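Local structure of Obg-like ATPase 1 (Schizosaccharomyces pombe, 1NI3) at residues T23-M28 with T35-I40. The protein hydrolyses ATP, and GTP less efficiently, with magnesium as cofactor, and negatively regulates the G2/M transition of the cell cycle. Residues are numbered along the deposited sequence; the frame is centred on the assembly and turned at random.
Sequences TGIVGM and TFFRAI
Ile25 meets Phe36, Phe37 and Ile40 through one methyl group, a compact example of how a P-loop NTPase packs its first helix against the central sheet. The tip CD1 of Ile25 lies 3.5 Å from Phe36 CD2, approaching that ring obliquely. It also reaches the edge of the second ring, near its plane, with Ile25 CD1 4.2 Å from Phe37 CD1. The isoleucine chain is extended towards the helix: CG1 stands anti to its own carbonyl carbon (chi1 -57°) and chi2 is near -172°, which holds the chain extended and brings CD1 up to the helix. On the helix, Ile40 CD1 sits 3.6 Å above one face of the Phe36 ring, offset toward its rim, and is itself 4.4 Å from Ile25 CD1. Phe36 and Ile40 are one turn apart, joined by the backbone bond from Ile40 N to Phe36 O.

This buried, wholly apolar cluster is the close part of an otherwise loose pairing. The axes of the two short segments come no nearer than 10.6 Å, their N-to-C directions making an angle of 149°, roughly antiparallel, and the two backbones are bridged by side chains alone. Thr35 and Arg38, on the helix surface turned from the strand, are exposed. Thr35, in the helix's first turn, is among the residues predicted to bind ATP, and the P-loop (Walker A motif) joins strand to helix. Strand 22-27 runs between the parallel strands 81-90 and 118-124, where Ile25 also touches Val89 and Val122, while helix 267-273 reaches Phe36 through Val267 and Ala39 through Glu271.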
# COMPACT_ATOMS: atom_id res chain seq x y z
N THR A 23 -1.25 -0.60 4.97
CA THR A 23 -1.60 -1.78 4.20
C THR A 23 -1.72 -2.94 5.18
O THR A 23 -1.01 -2.99 6.19
CB THR A 23 -0.50 -2.17 3.19
OG1 THR A 23 0.65 -2.67 3.90
CG2 THR A 23 -0.07 -0.97 2.38
N GLY A 24 -2.62 -3.88 4.89
CA GLY A 24 -2.81 -5.03 5.76
C GLY A 24 -2.65 -6.30 4.95
O GLY A 24 -2.93 -6.30 3.75
N ILE A 25 -2.17 -7.37 5.58
CA ILE A 25 -1.99 -8.64 4.88
C ILE A 25 -3.24 -9.54 4.91
O ILE A 25 -3.68 -10.01 5.96
CB ILE A 25 -0.83 -9.42 5.48
CG1 ILE A 25 0.42 -8.56 5.43
CG2 ILE A 25 -0.67 -10.77 4.76
CD1 ILE A 25 1.71 -9.28 5.82
N VAL A 26 -3.79 -9.78 3.72
CA VAL A 26 -4.99 -10.60 3.54
C VAL A 26 -4.65 -11.95 2.93
O VAL A 26 -3.80 -12.06 2.03
CB VAL A 26 -5.98 -9.88 2.61
CG1 VAL A 26 -6.89 -10.89 1.92
CG2 VAL A 26 -6.78 -8.86 3.40
N GLY A 27 -5.34 -12.99 3.39
CA GLY A 27 -5.09 -14.31 2.85
C GLY A 27 -6.01 -15.40 3.37
O GLY A 27 -6.70 -15.22 4.37
N MSE A 28 -6.00 -16.53 2.69
CA MSE A 28 -6.82 -17.66 3.09
C MSE A 28 -6.03 -18.43 4.14
O MSE A 28 -4.81 -18.46 4.11
CB MSE A 28 -7.11 -18.54 1.88
CG MSE A 28 -8.42 -19.27 1.95
SE MSE A 28 -9.92 -18.04 2.22
CE MSE A 28 -10.36 -17.73 0.36
N THR A 35 3.98 -16.26 8.80
CA THR A 35 5.40 -16.42 8.56
C THR A 35 5.93 -15.29 7.69
O THR A 35 7.08 -14.89 7.84
CB THR A 35 5.69 -17.77 7.89
OG1 THR A 35 4.50 -18.25 7.25
CG2 THR A 35 6.16 -18.78 8.93
N PHE A 36 5.08 -14.77 6.80
CA PHE A 36 5.47 -13.66 5.92
C PHE A 36 5.66 -12.42 6.76
O PHE A 36 6.64 -11.69 6.58
CB PHE A 36 4.39 -13.40 4.87
CG PHE A 36 4.72 -12.24 3.96
CD1 PHE A 36 5.95 -12.17 3.31
CD2 PHE A 36 3.81 -11.19 3.77
CE1 PHE A 36 6.28 -11.07 2.50
CE2 PHE A 36 4.12 -10.08 2.96
CZ PHE A 36 5.36 -10.02 2.32
N PHE A 37 4.73 -12.20 7.68
CA PHE A 37 4.80 -11.05 8.56
C PHE A 37 6.04 -11.11 9.45
O PHE A 37 6.85 -10.18 9.47
CB PHE A 37 3.56 -10.98 9.45
CG PHE A 37 3.50 -9.76 10.30
CD1 PHE A 37 3.08 -8.56 9.77
CD2 PHE A 37 3.92 -9.81 11.61
CE1 PHE A 37 3.06 -7.40 10.55
CE2 PHE A 37 3.91 -8.66 12.40
CZ PHE A 37 3.48 -7.46 11.86
N ARG A 38 6.20 -12.22 10.17
CA ARG A 38 7.35 -12.37 11.05
C ARG A 38 8.64 -12.16 10.26
O ARG A 38 9.63 -11.65 10.80
CB ARG A 38 7.35 -13.76 11.71
CG ARG A 38 8.36 -13.89 12.86
CD ARG A 38 8.55 -15.33 13.31
NE ARG A 38 7.35 -15.86 13.96
CZ ARG A 38 6.95 -15.53 15.19
NH1 ARG A 38 7.66 -14.67 15.91
NH2 ARG A 38 5.85 -16.06 15.69
N ALA A 39 8.63 -12.54 8.99
CA ALA A 39 9.78 -12.38 8.10
C ALA A 39 10.09 -10.90 7.90
O ALA A 39 11.23 -10.46 8.06
CB ALA A 39 9.49 -13.02 6.75
N ILE A 40 9.06 -10.15 7.53
CA ILE A 40 9.20 -8.73 7.32
C ILE A 40 9.79 -8.11 8.58
O ILE A 40 10.83 -7.47 8.55
CB ILE A 40 7.83 -8.09 7.04
CG1 ILE A 40 7.27 -8.61 5.73
CG2 ILE A 40 7.97 -6.60 6.99
CD1 ILE A 40 5.89 -8.09 5.45